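Local coordinates for protein DNA-directed RNA polymerase subunit Rpo11 (Thermoplasma acidophilum, PDB 1XPP) that is a small subunit of the archaeal RNA polymerase, the enzyme that transcribes DNA into RNA, and probably pairs with a partner subunit through its dimerisation domain, at residues 9-20 with 24-36. Numbering follows the deposited sequence. Where two conformers were deposited one is given.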
ATOM      1  N   ALA D   9      -3.280   3.814  -1.342  1.00 37.66           N
ATOM      2  CA  ALA D   9      -2.931   2.573  -0.591  1.00 36.76           C
ATOM      3  C   ALA D   9      -3.267   1.336  -1.408  1.00 35.95           C
ATOM      4  O   ALA D   9      -4.325   0.727  -1.226  1.00 37.32           O
ATOM      5  CB  ALA D   9      -3.647   2.535   0.752  1.00 37.14           C
ATOM      6  N   GLU D  10      -2.377   0.964  -2.323  1.00 33.85           N
ATOM      7  CA  GLU D  10      -2.611  -0.222  -3.130  1.00 32.69           C
ATOM      8  C   GLU D  10      -2.061  -1.462  -2.435  1.00 30.23           C
ATOM      9  O   GLU D  10      -1.004  -1.426  -1.804  1.00 28.75           O
ATOM     10  CB  GLU D  10      -2.001  -0.089  -4.527  1.00 34.28           C
ATOM     11  CG  GLU D  10      -2.870  -0.656  -5.639  1.00 39.27           C
ATOM     12  CD  GLU D  10      -4.210   0.071  -5.766  1.00 44.34           C
ATOM     13  OE1 GLU D  10      -4.255   1.172  -6.376  1.00 46.58           O
ATOM     14  OE2 GLU D  10      -5.224  -0.466  -5.256  1.00 46.59           O
ATOM     15  N   SER D  11      -2.792  -2.560  -2.572  1.00 27.61           N
ATOM     16  CA  SER D  11      -2.361  -3.830  -1.978  1.00 26.35           C
ATOM     17  C   SER D  11      -1.383  -4.528  -2.909  1.00 24.96           C
ATOM     18  O   SER D  11      -1.380  -4.273  -4.119  1.00 24.54           O
ATOM     19  CB  SER D  11      -3.567  -4.707  -1.733  1.00 27.00           C
ATOM     20  OG  SER D  11      -4.208  -4.992  -2.955  1.00 28.79           O
ATOM     21  N   SER D  12      -0.561  -5.422  -2.363  1.00 22.94           N
ATOM     22  CA  SER D  12       0.280  -6.262  -3.210  1.00 22.14           C
ATOM     23  C   SER D  12       0.592  -7.570  -2.506  1.00 21.42           C
ATOM     24  O   SER D  12       0.482  -7.653  -1.277  1.00 22.16           O
ATOM     25  CB  SER D  12       1.578  -5.534  -3.593  1.00 23.30           C
ATOM     26  OG  SER D  12       2.376  -5.315  -2.456  1.00 27.76           O
ATOM     27  N   LEU D  13       1.003  -8.573  -3.265  1.00 19.58           N
ATOM     28  CA  LEU D  13       1.443  -9.833  -2.655  1.00 19.76           C
ATOM     29  C   LEU D  13       2.628 -10.418  -3.379  1.00 20.55           C
ATOM     30  O   LEU D  13       2.901 -10.033  -4.534  1.00 20.35           O
ATOM     31  CB  LEU D  13       0.290 -10.835  -2.591  1.00 20.18           C
ATOM     32  CG  LEU D  13      -0.524 -11.059  -3.870  1.00 21.39           C
ATOM     33  CD1 LEU D  13       0.206 -12.021  -4.825  1.00 21.23           C
ATOM     34  CD2 LEU D  13      -1.953 -11.563  -3.577  1.00 22.62           C
ATOM     35  N   ARG D  14       3.294 -11.368  -2.718  1.00 19.39           N
ATOM     36  CA  ARG D  14       4.564 -11.914  -3.221  1.00 19.66           C
ATOM     37  C   ARG D  14       4.709 -13.282  -2.621  1.00 19.24           C
ATOM     38  O   ARG D  14       4.569 -13.435  -1.403  1.00 18.89           O
ATOM     39  CB  ARG D  14       5.726 -11.039  -2.737  1.00 19.93           C
ATOM     40  CG  ARG D  14       7.135 -11.476  -3.192  1.00 24.63           C
ATOM     41  CD  ARG D  14       7.382 -11.044  -4.611  1.00 29.26           C
ATOM     42  NE  ARG D  14       8.730 -11.314  -5.113  1.00 27.88           N
ATOM     43  CZ  ARG D  14       9.183 -12.519  -5.462  1.00 31.93           C
ATOM     44  NH1 ARG D  14       8.411 -13.591  -5.321  1.00 32.54           N
ATOM     45  NH2 ARG D  14      10.417 -12.645  -5.961  1.00 31.83           N
ATOM     46  N   VAL D  15       5.008 -14.272  -3.445  1.00 19.03           N
ATOM     47  CA  VAL D  15       5.366 -15.594  -2.936  1.00 20.10           C
ATOM     48  C   VAL D  15       6.749 -15.488  -2.298  1.00 21.46           C
ATOM     49  O   VAL D  15       7.685 -15.016  -2.935  1.00 21.37           O
ATOM     50  CB  VAL D  15       5.382 -16.670  -4.051  1.00 21.04           C
ATOM     51  CG1 VAL D  15       5.962 -17.980  -3.534  1.00 21.05           C
ATOM     52  CG2 VAL D  15       3.934 -16.901  -4.579  1.00 22.53           C
ATOM     53  N   ILE D  16       6.894 -15.916  -1.045  1.00 20.47           N
ATOM     54  CA  ILE D  16       8.200 -15.764  -0.394  1.00 22.54           C
ATOM     55  C   ILE D  16       8.847 -17.065   0.060  1.00 23.00           C
ATOM     56  O   ILE D  16      10.012 -17.055   0.518  1.00 23.97           O
ATOM     57  CB  ILE D  16       8.151 -14.763   0.742  1.00 21.57           C
ATOM     58  CG1 ILE D  16       7.197 -15.260   1.833  1.00 21.18           C
ATOM     59  CG2 ILE D  16       7.827 -13.345   0.189  1.00 21.07           C
ATOM     60  CD1 ILE D  16       7.248 -14.426   3.052  1.00 25.99           C
ATOM     61  N   SER D  17       8.120 -18.169  -0.074  1.00 23.77           N
ATOM     62  CA  SER D  17       8.647 -19.487   0.193  1.00 25.93           C
ATOM     63  C   SER D  17       7.757 -20.477  -0.514  1.00 26.64           C
ATOM     64  O   SER D  17       6.550 -20.277  -0.609  1.00 25.41           O
ATOM     65  CB  SER D  17       8.676 -19.778   1.703  1.00 25.49           C
ATOM     66  OG  SER D  17       9.488 -20.904   1.958  1.00 29.55           O
ATOM     67  N   LYS D  18       8.383 -21.531  -1.007  0.50 27.98           N
ATOM     68  CA  LYS D  18       7.726 -22.574  -1.740  0.50 29.24           C
ATOM     69  C   LYS D  18       8.500 -23.836  -1.382  0.50 30.48           C
ATOM     70  O   LYS D  18       9.732 -23.862  -1.459  0.50 30.49           O
ATOM     71  CB  LYS D  18       7.809 -22.253  -3.236  0.50 29.42           C
ATOM     72  CG  LYS D  18       7.073 -23.202  -4.170  0.50 30.19           C
ATOM     73  CD  LYS D  18       5.571 -22.935  -4.214  0.50 29.53           C
ATOM     74  CE  LYS D  18       4.912 -23.642  -5.395  0.50 29.07           C
ATOM     75  NZ  LYS D  18       5.311 -25.064  -5.532  0.50 27.07           N
ATOM     76  N   GLU D  19       7.775 -24.849  -0.917  1.00 31.04           N
ATOM     77  CA  GLU D  19       8.370 -26.169  -0.638  1.00 33.27           C
ATOM     78  C   GLU D  19       7.437 -27.192  -1.249  1.00 33.63           C
ATOM     79  O   GLU D  19       6.469 -26.801  -1.900  1.00 34.16           O
ATOM     80  CB  GLU D  19       8.598 -26.400   0.868  1.00 33.38           C
ATOM     81  CG  GLU D  19       9.515 -25.379   1.563  1.00 37.76           C
ATOM     82  CD  GLU D  19      11.008 -25.570   1.278  1.00 42.51           C
ATOM     83  OE1 GLU D  19      11.514 -26.710   1.435  1.00 46.43           O
ATOM     84  OE2 GLU D  19      11.685 -24.572   0.914  1.00 44.47           O
ATOM     85  N   LYS D  20       7.728 -28.477  -1.039  0.50 33.90           N
ATOM     86  CA  LYS D  20       7.004 -29.592  -1.661  0.50 33.84           C
ATOM     87  C   LYS D  20       5.516 -29.326  -1.903  0.50 33.17           C
ATOM     88  O   LYS D  20       5.083 -29.144  -3.047  0.50 34.06           O
ATOM     89  CB  LYS D  20       7.188 -30.876  -0.837  0.50 34.32           C
ATOM     90  CG  LYS D  20       8.590 -31.476  -0.912  0.50 34.93           C
ATOM     91  CD  LYS D  20       8.537 -32.993  -0.839  0.50 36.27           C
ATOM     92  CE  LYS D  20       9.913 -33.601  -0.624  0.50 36.77           C
ATOM     93  NZ  LYS D  20       9.795 -35.052  -0.270  0.50 37.71           N
ATOM     94  N   THR D  24       4.196 -19.961   1.009  1.00 18.14           N
ATOM     95  CA  THR D  24       4.010 -18.814   1.884  1.00 16.87           C
ATOM     96  C   THR D  24       3.990 -17.559   1.044  1.00 17.45           C
ATOM     97  O   THR D  24       4.839 -17.378   0.167  1.00 17.09           O
ATOM     98  CB  THR D  24       5.178 -18.704   2.884  1.00 17.17           C
ATOM     99  OG1 THR D  24       5.286 -19.954   3.557  1.00 18.18           O
ATOM    100  CG2 THR D  24       4.946 -17.555   3.881  1.00 18.21           C
ATOM    101  N   VAL D  25       2.989 -16.723   1.306  1.00 16.48           N
ATOM    102  CA  VAL D  25       2.772 -15.505   0.570  1.00 16.20           C
ATOM    103  C   VAL D  25       2.743 -14.325   1.527  1.00 16.84           C
ATOM    104  O   VAL D  25       2.051 -14.358   2.552  1.00 16.35           O
ATOM    105  CB  VAL D  25       1.425 -15.578  -0.227  1.00 15.59           C
ATOM    106  CG1 VAL D  25       1.243 -14.349  -1.078  1.00 18.50           C
ATOM    107  CG2 VAL D  25       1.387 -16.817  -1.076  1.00 15.18           C
ATOM    108  N   GLU D  26       3.515 -13.290   1.199  1.00 16.10           N
ATOM    109  CA  GLU D  26       3.467 -12.025   1.918  1.00 17.79           C
ATOM    110  C   GLU D  26       2.369 -11.157   1.312  1.00 17.77           C
ATOM    111  O   GLU D  26       2.327 -10.991   0.068  1.00 20.00           O
ATOM    112  CB  GLU D  26       4.826 -11.317   1.834  1.00 18.89           C
ATOM    113  CG  GLU D  26       4.962 -10.189   2.854  1.00 22.75           C
ATOM    114  CD  GLU D  26       6.355  -9.572   2.856  1.00 28.76           C
ATOM    115  OE1 GLU D  26       6.996  -9.549   1.783  1.00 30.74           O
ATOM    116  OE2 GLU D  26       6.789  -9.079   3.918  1.00 29.42           O
ATOM    117  N   MET D  27       1.491 -10.642   2.167  1.00 17.78           N
ATOM    118  CA  MET D  27       0.319  -9.847   1.783  1.00 18.74           C
ATOM    119  C   MET D  27       0.420  -8.465   2.375  1.00 19.64           C
ATOM    120  O   MET D  27       0.395  -8.308   3.605  1.00 19.23           O
ATOM    121  CB  MET D  27      -0.966 -10.493   2.299  1.00 19.81           C
ATOM    122  CG  MET D  27      -0.999 -11.977   2.167  1.00 23.31           C
ATOM    123  SD  MET D  27      -1.532 -12.365   0.513  1.00 30.66           S
ATOM    124  CE  MET D  27      -3.246 -11.771   0.405  1.00 25.81           C
ATOM    125  N   ILE D  28       0.529  -7.460   1.510  1.00 20.49           N
ATOM    126  CA  ILE D  28       0.822  -6.105   1.936  1.00 22.13           C
ATOM    127  C   ILE D  28      -0.374  -5.185   1.681  1.00 22.38           C
ATOM    128  O   ILE D  28      -0.937  -5.176   0.583  1.00 21.90           O
ATOM    129  CB  ILE D  28       2.101  -5.566   1.207  1.00 22.73           C
ATOM    130  CG1 ILE D  28       3.284  -6.526   1.463  1.00 23.45           C
ATOM    131  CG2 ILE D  28       2.366  -4.138   1.632  1.00 23.28           C
ATOM    132  CD1 ILE D  28       4.606  -6.130   0.862  1.00 26.78           C
ATOM    133  N   ASN D  29      -0.734  -4.388   2.688  1.00 23.62           N
ATOM    134  CA  ASN D  29      -1.867  -3.448   2.604  1.00 24.41           C
ATOM    135  C   ASN D  29      -3.251  -4.024   2.341  1.00 24.37           C
ATOM    136  O   ASN D  29      -4.093  -3.384   1.703  1.00 25.51           O
ATOM    137  CB  ASN D  29      -1.605  -2.370   1.560  1.00 25.78           C
ATOM    138  CG  ASN D  29      -0.356  -1.641   1.823  1.00 27.90           C
ATOM    139  OD1 ASN D  29      -0.001  -1.390   2.980  1.00 32.89           O
ATOM    140  ND2 ASN D  29       0.348  -1.289   0.754  1.00 31.66           N
ATOM    141  N   TYR D  30      -3.500  -5.245   2.795  1.00 22.44           N
ATOM    142  CA  TYR D  30      -4.840  -5.757   2.713  1.00 22.44           C
ATOM    143  C   TYR D  30      -5.531  -5.477   4.018  1.00 22.54           C
ATOM    144  O   TYR D  30      -4.873  -5.324   5.059  1.00 22.35           O
ATOM    145  CB  TYR D  30      -4.871  -7.264   2.441  1.00 22.19           C
ATOM    146  CG  TYR D  30      -4.407  -7.606   1.061  1.00 20.70           C
ATOM    147  CD1 TYR D  30      -3.067  -7.856   0.820  1.00 21.32           C
ATOM    148  CD2 TYR D  30      -5.305  -7.614  -0.007  1.00 18.36           C
ATOM    149  CE1 TYR D  30      -2.610  -8.154  -0.453  1.00 21.30           C
ATOM    150  CE2 TYR D  30      -4.866  -7.931  -1.303  1.00 21.18           C
ATOM    151  CZ  TYR D  30      -3.506  -8.180  -1.500  1.00 21.53           C
ATOM    152  OH  TYR D  30      -3.060  -8.460  -2.772  1.00 23.68           O
ATOM    153  N   ASP D  31      -6.852  -5.414   3.951  1.00 23.02           N
ATOM    154  CA  ASP D  31      -7.668  -5.426   5.157  1.00 23.32           C
ATOM    155  C   ASP D  31      -7.432  -6.760   5.858  1.00 21.90           C
ATOM    156  O   ASP D  31      -7.429  -7.792   5.195  1.00 21.11           O
ATOM    157  CB  ASP D  31      -9.161  -5.251   4.809  1.00 24.99           C
ATOM    158  CG  ASP D  31      -9.636  -3.831   5.042  1.00 30.06           C
ATOM    159  OD1 ASP D  31      -9.343  -2.977   4.196  1.00 34.93           O
ATOM    160  OD2 ASP D  31     -10.290  -3.561   6.085  1.00 36.66           O
ATOM    161  N   ASN D  32      -7.157  -6.730   7.169  1.00 21.58           N
ATOM    162  CA  ASN D  32      -7.040  -7.972   7.959  1.00 21.29           C
ATOM    163  C   ASN D  32      -8.229  -8.925   7.786  1.00 20.82           C
ATOM    164  O   ASN D  32      -8.049 -10.138   7.782  1.00 19.76           O
ATOM    165  CB  ASN D  32      -6.812  -7.693   9.464  1.00 22.29           C
ATOM    166  CG  ASN D  32      -5.465  -7.037   9.769  1.00 23.51           C
ATOM    167  OD1 ASN D  32      -5.277  -6.470  10.854  1.00 28.77           O
ATOM    168  ND2 ASN D  32      -4.527  -7.143   8.861  1.00 21.69           N
ATOM    169  N   THR D  33      -9.441  -8.367   7.641  1.00 20.99           N
ATOM    170  CA  THR D  33     -10.615  -9.191   7.387  1.00 21.49           C
ATOM    171  C   THR D  33     -10.481 -10.046   6.143  1.00 19.89           C
ATOM    172  O   THR D  33     -10.867 -11.233   6.151  1.00 19.67           O
ATOM    173  CB  THR D  33     -11.898  -8.348   7.363  1.00 21.79           C
ATOM    174  OG1 THR D  33     -12.073  -7.864   8.702  1.00 26.76           O
ATOM    175  CG2 THR D  33     -13.124  -9.222   7.042  1.00 24.52           C
ATOM    176  N   LEU D  34      -9.931  -9.451   5.084  1.00 19.27           N
ATOM    177  CA  LEU D  34      -9.669 -10.230   3.853  1.00 18.60           C
ATOM    178  C   LEU D  34      -8.762 -11.447   4.122  1.00 18.53           C
ATOM    179  O   LEU D  34      -9.048 -12.562   3.687  1.00 17.21           O
ATOM    180  CB  LEU D  34      -9.073  -9.341   2.734  1.00 19.40           C
ATOM    181  CG  LEU D  34      -8.807 -10.146   1.435  1.00 18.31           C
ATOM    182  CD1 LEU D  34      -9.102  -9.352   0.172  1.00 22.15           C
ATOM    183  CD2 LEU D  34      -7.392 -10.604   1.427  1.00 19.46           C
ATOM    184  N   LEU D  35      -7.687 -11.244   4.874  1.00 16.25           N
ATOM    185  CA  LEU D  35      -6.771 -12.349   5.098  1.00 17.59           C
ATOM    186  C   LEU D  35      -7.437 -13.479   5.869  1.00 16.87           C
ATOM    187  O   LEU D  35      -7.245 -14.650   5.549  1.00 17.52           O
ATOM    188  CB  LEU D  35      -5.490 -11.866   5.807  1.00 18.49           C
ATOM    189  CG  LEU D  35      -4.806 -10.626   5.155  1.00 21.98           C
ATOM    190  CD1 LEU D  35      -3.583 -10.193   5.954  1.00 25.55           C
ATOM    191  CD2 LEU D  35      -4.406 -10.896   3.760  1.00 24.39           C
ATOM    192  N   ARG D  36      -8.186 -13.127   6.916  1.00 17.10           N
ATOM    193  CA  ARG D  36      -8.806 -14.156   7.760  1.00 18.14           C
ATOM    194  C   ARG D  36      -9.886 -14.883   6.997  1.00 18.24           C
ATOM    195  O   ARG D  36      -9.991 -16.095   7.093  1.00 19.19           O
ATOM    196  CB  ARG D  36      -9.363 -13.519   9.033  1.00 18.98           C
ATOM    197  CG  ARG D  36      -8.307 -12.792   9.819  1.00 21.96           C
ATOM    198  CD  ARG D  36      -8.794 -12.509  11.225  1.00 26.70           C
ATOM    199  NE  ARG D  36      -8.005 -11.444  11.841  1.00 32.52           N
ATOM    200  CZ  ARG D  36      -8.347 -10.155  11.824  1.00 31.99           C
ATOM    201  NH1 ARG D  36      -9.470  -9.762  11.227  1.00 31.02           N
ATOM    202  NH2 ARG D  36      -7.558  -9.261  12.402  1.00 34.28           N
TER
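Ser-11 sets its CB over one face of the Tyr-30 ring, a CH-pi contact 3.5 Å from the centroid and 16° off the ring normal, while Met-27 CE lies over the opposite face, and both carbons are offset toward the rim. The ring edge meets the backbone of Ser-12, where Tyr-30 CE1 lies 3.2 Å from Ser-12 O. Beyond the ring, Leu-13 CD2 approaches Tyr-30 OH at 3.4 Å, and the Leu-13 and Met-27 side chains run alongside each other, Leu-13 CB to Met-27 SD 3.9 Å. Tyr-30 OH and Ser-11 OG are both hydrogen-bonded to Gln-95 of a second subunit, which ties this end of the hairpin to another copy of the protein.

The two strands, 12-19 and 22-28, form an antiparallel beta hairpin at one margin of the chain's four-stranded sheet. Leu-13, Val-15, Val-25 and Met-27 point to one face, Ser-12, Arg-14, Glu-26 and Ile-28 to the other. A classic beta bulge interrupts the pairing where Ile-16 and Ser-17 both face Thr-24: Thr-24 O takes a bond of 2.8 Å from Ile-16 N and a weak one from Ser-17 N. There Ile-16 CG1, which chi1 of 63° places between the backbone N and the carbonyl carbon, comes to 3.8 Å from Thr-24 CG2, the two side chains crossing at a slant. Back at the Tyr-30 end, next to Ser-11, Asn-29 ND2 donates to Glu-10 O (2.9 Å, 160° at the hydrogen), and it also bonds Glu-10 O of a third subunit.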